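Local coordinates for protein YcaO (Methanopyrus kandleri, PDB 6CIB) that binds adenine nucleotide and magnesium and, as a YcaO-family enzyme, probably uses ATP to install thioamides in ribosomally made peptide backbones, at residues L184-E189 / V204-L209; S211-V216 / E322-A327; D240-V245 / V299-L304; L329-E334 / R350-S355. All coordinates share one frame; numbering follows the deposited sequence.

Contact 1: residues L184-E189 / V204-L209; sequences LEVHGE and VELRLL
L184 and L206 are joined by backbone and side chain alike, where the end of the short strand 183-185 meets strand 203-209, an outermost strand of a three-stranded antiparallel sheet. Helix 188-198 lies between the two strands in the chain, and the contact illustrates how a short strand docks on a sheet edge. L184 N donates to L206 O at 3.0 Å and nearly straight, while the backbone of L208 bonds to P182 two residues further along.

The side chain of L206 can be followed outward. Its CB sits 3.6 Å from L184 O and faces L184 CB more loosely. CG then lies anti to the carbonyl carbon (chi1 -66°), sending CD1 toward the next residue but one of the partner. There CD1 meets V186 CG2 at 3.7 Å and V186 CG1 at 4.0 Å, the two side chains crossing at about a right angle. L184 CB in turn rests 4.2 Å from L208 CB, and V245 of helix 241-260 packs on L184, V186 and L206, closing this buried layer.

Beyond the apolar side, R207 folds back along its own strand. Its NH1 and NH2 grip E205 OE1 end-on, NH2 at 2.8 Å and on the anti lone pair, while NE bonds to W292 O. NH1 also donates to L206 O, so this one carbonyl oxygen holds two donors, L184 N and R207 NH1, which arrive from opposite faces of its plane.

Contact 2: residues S211-V216 / E322-A327; sequences SRVEGV and ERVAEA
The carboxylate of E214 and the guanidinium of R323 meet as flat groups turned 56° against each other, E214 OE2 coming obliquely to R323 NH1 at 3.4 Å. This is a salt bridge without the coplanar two-point grip that the pair can make. More of the contact is made by the aliphatic part of R323: CB, CG and CD curl round E214 O, CD coming within 3.2 Å of it, because the chain bends at chi2 (-75°). An alanine in place of R323 would probably leave the E214 carboxylate without its mate across the contact and uncover both E214 O and the flank of V213.

V213 supplies the apolar half. Its CG1 lies 3.7 Å from R323 CB and 3.9 Å from V324 CG2, while CG2 faces A327 CB; that methyl also touches R212 O. Two waters complete the join. One donates to R212 O and to A327 O, each at 2.6 Å; the other accepts from E214 N and donates to R323 O. R323 O and A327 O are thus linked to the loop through water.

The loop itself is held in shape by a type II turn from V213 to V216, with G215 at the position where the positive phi suits glycine. The loop that holds this turn joins strands 203-209 and 217-224. R212 forms a salt bridge with D169 of the nucleotide-binding helix 154-177 and also bonds to N366 O. V213 and V216 pack on V166 of that same helix, so the loop lies between it and helix 313-325, which carries R323 and V324.

Contact 3: residues D240-V245 / V299-L304; sequences DPEMAV and VEIDDL
I301 and P241 meet where the first turn of helix 241-260 faces the short 3-10 segment that follows strand 298-300, and the contact across is apolar. I301 does most of the touching with a single methyl. Its side chain is stretched out, CG1 anti to the backbone N (chi1 -169°) and CD1 continuing the line, which carries CD1 over the helix start. There it lies 3.7 Å from V245 CG2 and 4.2 Å from P241 CB, with P241 O close by. Next to it L304 CD1 presses on P241 CB at 3.8 Å, so P241 CB meets one methyl from each of I301 and L304. The aliphatic CG of E242 borders the same methyl of I301 at 4.3 Å, on the exposed side.

Hydrogen bonds within each segment set its shape, and others tie V299 and I301 to strand 183-185. D240 is the N-cap: its OD1 takes E242 N at 3.0 Å, from above the carboxylate plane, and P241 occupies the first turn, where its lack of an N-H costs no helical bond. V245 N returns to P241 O, bringing V245 onto the same side of the helix as the proline. In 299-304, D303 N and L304 N bond to E300 O and I301 O, the tight turning that presents I301 and L304 together.

Strand 217-224 extends the apolar layer, Y217 touching both P241 and L304 and V219 reaching V245. With the D240 cap serving the helix start, what passes between the segments is apolar contact, and their mutual position probably depends on the fit of a few methyl and methylene groups.

Contact 4: residues L329-E334 / R350-S355; sequences LGKVIE and RVTGAS
V332 and V351 form a non-hydrogen-bonded pair, and I333 with R350 the hydrogen-bonded pair beside it, in the antiparallel beta hairpin of strands 332-336 and 346-351 within a five-stranded sheet. I333 N donates to R350 O at 2.8 Å, nearly along the C=O axis, and R350 N returns the bond to I333 O. V351 CA adds a CA-H...O contact to K331 O. Past the strands the pairing goes on: T352 N bonds in the carbonyl plane to K331 O, and G353 N reaches L329 O from above its plane. Meanwhile a type I turn from V351 to A354 bends the chain away, a worked case of ladder bonds outlasting the strands themselves.

Among side chains, T352 uses both its branches. With OG1 held between the backbone N and carbonyl carbon (chi1 61°), the hydroxyl oxygen accepts from K331 N at 2.8 Å, while CG2 goes the other way to meet I333 CD1 at 3.7 Å, crossing it at about a right angle. A valine at T352 would probably leave K331 N without its acceptor in the partner segment. G330, whose positive phi favours glycine, passes with its CA 3.4 Å from T352 OG1, a place where a CB would collide.

V332 and V351 turn to one face, where V324 of helix 313-325 packs on both. R350, on the face with I333, forms salt bridges with E131 and E356. Its side chain lies about 8 Å from that of E164, which binds magnesium in another structure of this protein. Beyond the strand, L329 CB closes against V351 CG1 at 3.9 Å.

The four contacts fall into two neighbourhoods. Contacts 1 and 3 lie about 8 Å apart between centres and share a sheet, E185 being probably bonded to V299 and I301, while contacts 2 and 4 meet through V324, which packs on V332 and V351, and through R212 and V213 against L329. Contacts 1 and 4 are buried; contact 4 is a true strand ladder, while contact 1 has one backbone bond and leucine and valine packing. Contacts 2 and 3 are only partly buried: contact 2 mixes a salt bridge and bridging waters with valine packing, contact 3 rests on apolar methyl and methylene groups. The loop 211-216 follows strand 203-209, thus leading from one neighbourhood to the other.

Contact 1: residues L184-E189 / V204-L209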
loop_
_atom_site.group_PDB
_atom_site.type_symbol
_atom_site.label_atom_id
_atom_site.label_comp_id
_atom_site.label_asym_id
_atom_site.label_seq_id
_atom_site.Cartn_x
_atom_site.Cartn_y
_atom_site.Cartn_z
ATOM N N LEU A 184 13.952 -10.404 10.589
ATOM C CA LEU A 184 12.802 -10.954 11.306
ATOM C C LEU A 184 12.688 -12.465 11.090
ATOM O O LEU A 184 12.562 -12.927 9.953
ATOM C CB LEU A 184 11.500 -10.231 10.931
ATOM C CG LEU A 184 10.218 -10.771 11.585
ATOM C CD1 LEU A 184 10.075 -10.369 13.056
ATOM C CD2 LEU A 184 9.012 -10.320 10.788
ATOM N N GLU A 185 12.725 -13.209 12.197
ATOM C CA GLU A 185 12.715 -14.675 12.186
ATOM C C GLU A 185 11.281 -15.180 12.360
ATOM O O GLU A 185 10.577 -14.748 13.272
ATOM C CB GLU A 185 13.626 -15.213 13.296
ATOM C CG GLU A 185 14.462 -16.436 12.927
ATOM C CD GLU A 185 15.890 -16.096 12.500
ATOM O OE1 GLU A 185 16.504 -15.174 13.086
ATOM O OE2 GLU A 185 16.418 -16.766 11.582
ATOM N N VAL A 186 10.857 -16.073 11.464
ATOM C CA VAL A 186 9.482 -16.614 11.429
ATOM C C VAL A 186 9.497 -18.144 11.479
ATOM O O VAL A 186 10.537 -18.761 11.243
ATOM C CB VAL A 186 8.683 -16.141 10.178
ATOM C CG1 VAL A 186 8.399 -14.646 10.234
ATOM C CG2 VAL A 186 9.401 -16.507 8.882
ATOM N N HIS A 187 8.340 -18.739 11.773
ATOM C CA HIS A 187 8.188 -20.197 11.920
ATOM C C HIS A 187 6.953 -20.708 11.180
ATOM O O HIS A 187 6.199 -19.915 10.596
ATOM C CB HIS A 187 8.097 -20.575 13.405
ATOM C CG HIS A 187 9.154 -19.939 14.248
ATOM N ND1 HIS A 187 8.904 -18.841 15.045
ATOM C CD2 HIS A 187 10.473 -20.215 14.388
ATOM C CE1 HIS A 187 10.021 -18.480 15.654
ATOM N NE2 HIS A 187 10.988 -19.298 15.273
ATOM N N GLY A 188 6.766 -22.031 11.204
ATOM C CA GLY A 188 5.577 -22.694 10.661
ATOM C C GLY A 188 5.266 -22.332 9.219
ATOM O O GLY A 188 6.151 -22.360 8.364
ATOM N N GLU A 189 4.013 -21.955 8.973
ATOM C CA GLU A 189 3.513 -21.684 7.618
ATOM C C GLU A 189 4.174 -20.484 6.923
ATOM O O GLU A 189 4.408 -20.518 5.710
ATOM C CB GLU A 189 1.992 -21.535 7.631
ATOM C CG GLU A 189 1.249 -22.863 7.755
ATOM C CD GLU A 189 -0.264 -22.716 7.706
ATOM O OE1 GLU A 189 -0.762 -21.653 7.275
ATOM O OE2 GLU A 189 -0.968 -23.672 8.101
ATOM N N VAL A 204 15.425 -15.150 -0.042
ATOM C CA VAL A 204 14.344 -14.265 0.388
ATOM C C VAL A 204 14.602 -13.906 1.845
ATOM O O VAL A 204 14.596 -14.773 2.716
ATOM C CB VAL A 204 12.930 -14.874 0.191
ATOM C CG1 VAL A 204 11.863 -13.960 0.793
ATOM C CG2 VAL A 204 12.632 -15.104 -1.285
ATOM N N GLU A 205 14.818 -12.618 2.089
ATOM C CA GLU A 205 15.210 -12.109 3.404
ATOM C C GLU A 205 14.092 -11.265 4.010
ATOM O O GLU A 205 13.515 -10.424 3.321
ATOM C CB GLU A 205 16.471 -11.256 3.272
ATOM C CG GLU A 205 17.722 -11.992 2.815
ATOM C CD GLU A 205 18.432 -12.688 3.957
ATOM O OE1 GLU A 205 18.735 -12.022 4.974
ATOM O OE2 GLU A 205 18.685 -13.905 3.838
ATOM N N LEU A 206 13.795 -11.492 5.291
ATOM C CA LEU A 206 12.770 -10.725 6.005
ATOM C C LEU A 206 13.381 -9.725 6.980
ATOM O O LEU A 206 14.386 -10.017 7.625
ATOM C CB LEU A 206 11.776 -11.649 6.730
ATOM C CG LEU A 206 10.873 -12.547 5.876
ATOM C CD1 LEU A 206 10.125 -13.536 6.754
ATOM C CD2 LEU A 206 9.899 -11.739 5.026
ATOM N N ARG A 207 12.765 -8.545 7.059
ATOM C CA ARG A 207 13.194 -7.467 7.953
ATOM C C ARG A 207 12.010 -6.875 8.704
ATOM O O ARG A 207 10.932 -6.704 8.125
ATOM C CB ARG A 207 13.871 -6.342 7.166
ATOM C CG ARG A 207 15.075 -6.727 6.316
ATOM C CD ARG A 207 16.242 -7.257 7.136
ATOM N NE ARG A 207 17.324 -7.696 6.248
ATOM C CZ ARG A 207 17.658 -8.962 6.020
ATOM N NH1 ARG A 207 17.022 -9.957 6.634
ATOM N NH2 ARG A 207 18.655 -9.231 5.186
ATOM N N LEU A 208 12.206 -6.567 9.986
ATOM C CA LEU A 208 11.260 -5.740 10.723
ATOM C C LEU A 208 11.709 -4.278 10.650
ATOM O O LEU A 208 12.732 -3.901 11.223
ATOM C CB LEU A 208 11.097 -6.210 12.177
ATOM C CG LEU A 208 9.957 -5.547 12.971
ATOM C CD1 LEU A 208 8.576 -6.028 12.536
ATOM C CD2 LEU A 208 10.143 -5.754 14.466
ATOM N N LEU A 209 10.946 -3.466 9.920
ATOM C CA LEU A 209 11.244 -2.041 9.760
ATOM C C LEU A 209 10.887 -1.287 11.030
ATOM O O LEU A 209 9.969 -1.705 11.749
ATOM C CB LEU A 209 10.481 -1.454 8.568
ATOM C CG LEU A 209 11.116 -1.580 7.177
ATOM C CD1 LEU A 209 11.005 -2.985 6.634
ATOM C CD2 LEU A 209 10.460 -0.628 6.201
#

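Contact 2: residues S211-V216 / E322-A327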
loop_
_atom_site.group_PDB
_atom_site.type_symbol
_atom_site.label_atom_id
_atom_site.label_comp_id
_atom_site.label_asym_id
_atom_site.label_seq_id
_atom_site.Cartn_x
_atom_site.Cartn_y
_atom_site.Cartn_z
ATOM N N SER A 211 8.823 1.057 12.877
ATOM C CA SER A 211 7.520 1.682 12.710
ATOM C C SER A 211 7.409 2.904 13.613
ATOM O O SER A 211 7.726 2.837 14.804
ATOM C CB SER A 211 6.416 0.679 13.031
ATOM O OG SER A 211 5.137 1.295 13.020
ATOM N N ARG A 212 6.939 4.008 13.043
ATOM C CA ARG A 212 6.694 5.234 13.806
ATOM C C ARG A 212 5.287 5.280 14.404
ATOM O O ARG A 212 4.923 6.264 15.036
ATOM C CB ARG A 212 6.939 6.468 12.938
ATOM C CG ARG A 212 8.388 6.665 12.529
ATOM C CD ARG A 212 8.430 7.537 11.292
ATOM N NE ARG A 212 8.917 8.867 11.582
ATOM C CZ ARG A 212 8.789 9.934 10.797
ATOM N NH1 ARG A 212 8.133 9.889 9.636
ATOM N NH2 ARG A 212 9.318 11.074 11.205
ATOM N N VAL A 213 4.508 4.211 14.207
ATOM C CA VAL A 213 3.131 4.136 14.702
ATOM C C VAL A 213 2.997 2.939 15.651
ATOM O O VAL A 213 3.210 1.789 15.256
ATOM C CB VAL A 213 2.106 4.023 13.541
ATOM C CG1 VAL A 213 0.672 3.998 14.070
ATOM C CG2 VAL A 213 2.286 5.159 12.530
ATOM N N GLU A 214 2.628 3.207 16.897
ATOM C CA GLU A 214 2.547 2.137 17.882
ATOM C C GLU A 214 1.359 1.215 17.647
ATOM O O GLU A 214 0.260 1.673 17.332
ATOM C CB GLU A 214 2.533 2.671 19.311
ATOM C CG GLU A 214 3.159 1.671 20.267
ATOM C CD GLU A 214 2.981 2.049 21.709
ATOM O OE1 GLU A 214 3.481 3.122 22.095
ATOM O OE2 GLU A 214 2.343 1.262 22.442
ATOM N N GLY A 215 1.610 -0.084 17.796
ATOM C CA GLY A 215 0.623 -1.112 17.501
ATOM C C GLY A 215 0.634 -1.594 16.058
ATOM O O GLY A 215 -0.035 -2.578 15.745
ATOM N N VAL A 216 1.371 -0.903 15.181
ATOM C CA VAL A 216 1.461 -1.271 13.759
ATOM C C VAL A 216 2.883 -1.739 13.443
ATOM O O VAL A 216 3.853 -1.027 13.715
ATOM C CB VAL A 216 1.063 -0.111 12.805
ATOM C CG1 VAL A 216 1.127 -0.558 11.341
ATOM C CG2 VAL A 216 -0.329 0.401 13.122
ATOM N N GLU A 322 -6.375 6.593 15.684
ATOM C CA GLU A 322 -5.869 7.147 16.943
ATOM C C GLU A 322 -4.340 7.047 17.035
ATOM O O GLU A 322 -3.673 8.047 17.325
ATOM C CB GLU A 322 -6.540 6.457 18.134
ATOM C CG GLU A 322 -7.979 6.908 18.380
ATOM C CD GLU A 322 -8.667 6.157 19.516
ATOM O OE1 GLU A 322 -8.201 5.059 19.895
ATOM O OE2 GLU A 322 -9.691 6.663 20.028
ATOM N N ARG A 323 -3.804 5.860 16.735
ATOM C CA ARG A 323 -2.360 5.598 16.797
ATOM C C ARG A 323 -1.555 6.425 15.801
ATOM O O ARG A 323 -0.487 6.927 16.139
ATOM C CB ARG A 323 -2.047 4.104 16.638
ATOM C CG ARG A 323 -2.658 3.198 17.708
ATOM C CD ARG A 323 -1.939 3.266 19.049
ATOM N NE ARG A 323 -2.570 2.391 20.040
ATOM C CZ ARG A 323 -1.993 1.963 21.165
ATOM N NH1 ARG A 323 -0.743 2.311 21.478
ATOM N NH2 ARG A 323 -2.671 1.170 21.987
ATOM N N VAL A 324 -2.083 6.581 14.588
ATOM C CA VAL A 324 -1.465 7.453 13.584
ATOM C C VAL A 324 -1.555 8.933 13.985
ATOM O O VAL A 324 -0.581 9.675 13.820
ATOM C CB VAL A 324 -2.017 7.218 12.155
ATOM C CG1 VAL A 324 -1.277 8.090 11.150
ATOM C CG2 VAL A 324 -1.859 5.757 11.753
ATOM N N ALA A 325 -2.710 9.358 14.503
ATOM C CA ALA A 325 -2.863 10.731 15.022
ATOM C C ALA A 325 -1.885 11.059 16.164
ATOM O O ALA A 325 -1.468 12.211 16.301
ATOM C CB ALA A 325 -4.294 11.002 15.450
ATOM N N GLU A 326 -1.506 10.042 16.944
ATOM C CA GLU A 326 -0.568 10.196 18.072
ATOM C C GLU A 326 0.906 10.216 17.672
ATOM O O GLU A 326 1.758 10.594 18.475
ATOM C CB GLU A 326 -0.773 9.078 19.089
ATOM C CG GLU A 326 -1.967 9.281 19.999
ATOM C CD GLU A 326 -2.522 7.986 20.547
ATOM O OE1 GLU A 326 -1.783 6.987 20.683
ATOM O OE2 GLU A 326 -3.723 7.968 20.858
ATOM N N ALA A 327 1.191 9.836 16.425
ATOM C CA ALA A 327 2.547 9.508 15.990
ATOM C C ALA A 327 3.447 10.696 15.685
ATOM O O ALA A 327 4.641 10.515 15.424
ATOM C CB ALA A 327 2.489 8.556 14.795
HETATM O O HOH W 1 6.049 8.437 15.941
HETATM O O HOH W 2 1.513 6.116 17.658
#

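Contact 3: residues D240-V245 / V299-L304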
loop_
_atom_site.group_PDB
_atom_site.type_symbol
_atom_site.label_atom_id
_atom_site.label_comp_id
_atom_site.label_asym_id
_atom_site.label_seq_id
_atom_site.Cartn_x
_atom_site.Cartn_y
_atom_site.Cartn_z
ATOM N N ASP A 240 -1.301 -6.959 13.132
ATOM C CA ASP A 240 -0.934 -8.351 13.239
ATOM C C ASP A 240 0.385 -8.573 12.485
ATOM O O ASP A 240 0.403 -8.529 11.255
ATOM C CB ASP A 240 -2.072 -9.224 12.681
ATOM C CG ASP A 240 -1.755 -10.717 12.699
ATOM O OD1 ASP A 240 -0.630 -11.127 13.069
ATOM O OD2 ASP A 240 -2.661 -11.492 12.328
ATOM N N PRO A 241 1.490 -8.842 13.221
ATOM C CA PRO A 241 2.796 -9.013 12.558
ATOM C C PRO A 241 2.841 -10.162 11.537
ATOM O O PRO A 241 3.585 -10.077 10.555
ATOM C CB PRO A 241 3.760 -9.261 13.726
ATOM C CG PRO A 241 2.902 -9.757 14.848
ATOM C CD PRO A 241 1.585 -9.054 14.683
ATOM N N GLU A 242 2.038 -11.203 11.761
ATOM C CA GLU A 242 1.908 -12.323 10.819
ATOM C C GLU A 242 1.340 -11.889 9.461
ATOM O O GLU A 242 1.780 -12.386 8.438
ATOM C CB GLU A 242 1.038 -13.443 11.400
ATOM C CG GLU A 242 1.708 -14.297 12.468
ATOM C CD GLU A 242 0.746 -15.304 13.076
ATOM O OE1 GLU A 242 0.428 -16.319 12.421
ATOM O OE2 GLU A 242 0.288 -15.073 14.210
HETATM N N MSE A 243 0.369 -10.973 9.475
HETATM C CA MSE A 243 -0.220 -10.403 8.253
HETATM C C MSE A 243 0.788 -9.544 7.540
HETATM O O MSE A 243 0.877 -9.588 6.314
HETATM C CB MSE A 243 -1.473 -9.587 8.582
HETATM C CG MSE A 243 -2.142 -9.054 7.311
HETATM SE SE MSE A 243 -3.560 -7.757 7.724
HETATM C CE MSE A 243 -4.806 -9.156 8.304
ATOM N N ALA A 244 1.551 -8.758 8.303
ATOM C CA ALA A 244 2.618 -7.916 7.743
ATOM C C ALA A 244 3.671 -8.734 6.985
ATOM O O ALA A 244 4.112 -8.324 5.904
ATOM C CB ALA A 244 3.275 -7.071 8.837
ATOM N N VAL A 245 4.053 -9.886 7.547
ATOM C CA VAL A 245 4.996 -10.816 6.903
ATOM C C VAL A 245 4.381 -11.365 5.608
ATOM O O VAL A 245 5.036 -11.363 4.550
ATOM C CB VAL A 245 5.371 -11.996 7.841
ATOM C CG1 VAL A 245 6.232 -13.038 7.132
ATOM C CG2 VAL A 245 6.094 -11.487 9.074
ATOM N N VAL A 299 15.144 -10.202 15.276
ATOM C CA VAL A 299 13.891 -10.158 16.045
ATOM C C VAL A 299 13.103 -11.446 15.807
ATOM O O VAL A 299 12.969 -11.894 14.665
ATOM C CB VAL A 299 13.026 -8.914 15.695
ATOM C CG1 VAL A 299 11.781 -8.833 16.570
ATOM C CG2 VAL A 299 13.823 -7.630 15.852
ATOM N N GLU A 300 12.604 -12.037 16.892
ATOM C CA GLU A 300 11.744 -13.216 16.839
ATOM C C GLU A 300 10.294 -12.763 16.744
ATOM O O GLU A 300 9.866 -11.912 17.532
ATOM C CB GLU A 300 11.939 -14.068 18.097
ATOM C CG GLU A 300 11.763 -15.559 17.871
ATOM C CD GLU A 300 12.924 -16.176 17.107
ATOM O OE1 GLU A 300 12.669 -16.837 16.076
ATOM O OE2 GLU A 300 14.091 -15.995 17.526
ATOM N N ILE A 301 9.540 -13.324 15.793
ATOM C CA ILE A 301 8.154 -12.882 15.557
ATOM C C ILE A 301 7.238 -13.023 16.787
ATOM O O ILE A 301 6.410 -12.146 17.047
ATOM C CB ILE A 301 7.515 -13.471 14.262
ATOM C CG1 ILE A 301 6.182 -12.755 13.958
ATOM C CG2 ILE A 301 7.368 -14.994 14.332
ATOM C CD1 ILE A 301 5.718 -12.825 12.517
ATOM N N ASP A 302 7.432 -14.102 17.548
ATOM C CA ASP A 302 6.633 -14.392 18.750
ATOM C C ASP A 302 6.847 -13.387 19.886
ATOM O O ASP A 302 6.000 -13.275 20.771
ATOM C CB ASP A 302 6.895 -15.818 19.247
ATOM C CG ASP A 302 6.915 -16.829 18.123
ATOM O OD1 ASP A 302 7.942 -16.888 17.399
ATOM O OD2 ASP A 302 5.908 -17.551 17.962
ATOM N N ASP A 303 7.970 -12.666 19.851
ATOM C CA ASP A 303 8.277 -11.627 20.834
ATOM C C ASP A 303 7.460 -10.349 20.626
ATOM O O ASP A 303 7.357 -9.528 21.536
ATOM C CB ASP A 303 9.778 -11.292 20.830
ATOM C CG ASP A 303 10.650 -12.414 21.405
ATOM O OD1 ASP A 303 10.146 -13.304 22.128
ATOM O OD2 ASP A 303 11.866 -12.394 21.134
ATOM N N LEU A 304 6.894 -10.179 19.433
ATOM C CA LEU A 304 6.117 -8.985 19.110
ATOM C C LEU A 304 4.724 -9.028 19.743
ATOM O O LEU A 304 3.948 -9.947 19.483
ATOM C CB LEU A 304 6.044 -8.766 17.586
ATOM C CG LEU A 304 7.361 -8.651 16.801
ATOM C CD1 LEU A 304 7.093 -8.559 15.307
ATOM C CD2 LEU A 304 8.210 -7.474 17.265
#

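Contact 4: residues L329-E334 / R350-S355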
loop_
_atom_site.group_PDB
_atom_site.type_symbol
_atom_site.label_atom_id
_atom_site.label_comp_id
_atom_site.label_asym_id
_atom_site.label_seq_id
_atom_site.Cartn_x
_atom_site.Cartn_y
_atom_site.Cartn_z
ATOM N N LEU A 329 2.836 12.665 13.065
ATOM C CA LEU A 329 2.893 12.614 11.595
ATOM C C LEU A 329 1.838 13.507 10.931
ATOM O O LEU A 329 1.472 13.286 9.777
ATOM C CB LEU A 329 2.756 11.160 11.107
ATOM C CG LEU A 329 3.730 10.087 11.612
ATOM C CD1 LEU A 329 3.339 8.715 11.084
ATOM C CD2 LEU A 329 5.174 10.390 11.258
ATOM N N GLY A 330 1.350 14.509 11.666
ATOM C CA GLY A 330 0.352 15.453 11.159
ATOM C C GLY A 330 -1.061 14.894 11.171
ATOM O O GLY A 330 -1.385 13.998 11.972
ATOM N N LYS A 331 -1.895 15.430 10.280
ATOM C CA LYS A 331 -3.334 15.120 10.229
ATOM C C LYS A 331 -3.630 13.849 9.441
ATOM O O LYS A 331 -2.946 13.564 8.452
ATOM C CB LYS A 331 -4.113 16.282 9.604
ATOM C CG LYS A 331 -4.045 17.584 10.383
ATOM C CD LYS A 331 -4.673 18.706 9.573
ATOM C CE LYS A 331 -4.591 20.020 10.327
ATOM N NZ LYS A 331 -5.512 21.007 9.699
ATOM N N VAL A 332 -4.651 13.111 9.878
ATOM C CA VAL A 332 -5.141 11.911 9.174
ATOM C C VAL A 332 -6.399 12.316 8.414
ATOM O O VAL A 332 -7.445 12.578 9.028
ATOM C CB VAL A 332 -5.444 10.738 10.147
ATOM C CG1 VAL A 332 -5.997 9.518 9.399
ATOM C CG2 VAL A 332 -4.197 10.353 10.927
ATOM N N ILE A 333 -6.282 12.399 7.089
ATOM C CA ILE A 333 -7.387 12.850 6.230
ATOM C C ILE A 333 -7.891 11.714 5.329
ATOM O O ILE A 333 -7.093 10.982 4.742
ATOM C CB ILE A 333 -6.982 14.085 5.389
ATOM C CG1 ILE A 333 -6.528 15.246 6.306
ATOM C CG2 ILE A 333 -8.124 14.523 4.475
ATOM C CD1 ILE A 333 -5.795 16.379 5.603
ATOM N N GLU A 334 -9.216 11.580 5.248
ATOM C CA GLU A 334 -9.886 10.665 4.326
ATOM C C GLU A 334 -10.676 11.458 3.268
ATOM O O GLU A 334 -11.432 12.382 3.606
ATOM C CB GLU A 334 -10.827 9.736 5.099
ATOM C CG GLU A 334 -11.760 8.895 4.230
ATOM C CD GLU A 334 -12.936 8.295 4.988
ATOM O OE1 GLU A 334 -13.042 8.471 6.221
ATOM O OE2 GLU A 334 -13.772 7.633 4.341
ATOM N N ARG A 350 -4.707 10.392 3.297
ATOM C CA ARG A 350 -3.478 11.177 3.357
ATOM C C ARG A 350 -3.129 11.435 4.822
ATOM O O ARG A 350 -4.003 11.779 5.623
ATOM C CB ARG A 350 -3.613 12.520 2.611
ATOM C CG ARG A 350 -4.237 12.481 1.213
ATOM C CD ARG A 350 -3.454 11.642 0.208
ATOM N NE ARG A 350 -2.128 12.193 -0.076
ATOM C CZ ARG A 350 -0.985 11.527 0.053
ATOM N NH1 ARG A 350 -0.980 10.254 0.443
ATOM N NH2 ARG A 350 0.165 12.135 -0.234
ATOM N N VAL A 351 -1.857 11.260 5.163
ATOM C CA VAL A 351 -1.352 11.632 6.488
ATOM C C VAL A 351 -0.330 12.743 6.229
ATOM O O VAL A 351 0.722 12.498 5.617
ATOM C CB VAL A 351 -0.780 10.410 7.255
ATOM C CG1 VAL A 351 -0.304 10.795 8.650
ATOM C CG2 VAL A 351 -1.827 9.304 7.366
ATOM N N THR A 352 -0.660 13.961 6.678
ATOM C CA THR A 352 -0.011 15.197 6.172
ATOM C C THR A 352 1.486 15.318 6.403
ATOM O O THR A 352 2.178 15.965 5.618
ATOM C CB THR A 352 -0.685 16.492 6.672
ATOM O OG1 THR A 352 -0.605 16.550 8.100
ATOM C CG2 THR A 352 -2.144 16.571 6.217
ATOM N N GLY A 353 1.982 14.690 7.467
ATOM C CA GLY A 353 3.418 14.680 7.760
ATOM C C GLY A 353 4.070 13.305 7.740
ATOM O O GLY A 353 5.188 13.156 8.234
ATOM N N ALA A 354 3.384 12.300 7.185
ATOM C CA ALA A 354 4.004 10.979 6.950
ATOM C C ALA A 354 4.951 11.085 5.771
ATOM O O ALA A 354 4.677 11.815 4.820
ATOM C CB ALA A 354 2.957 9.907 6.692
ATOM N N SER A 355 6.074 10.379 5.841
ATOM C CA SER A 355 7.065 10.459 4.771
ATOM C C SER A 355 6.651 9.634 3.559
ATOM O O SER A 355 6.178 8.505 3.694
ATOM C CB SER A 355 8.432 9.995 5.249
ATOM O OG SER A 355 9.405 10.277 4.250
#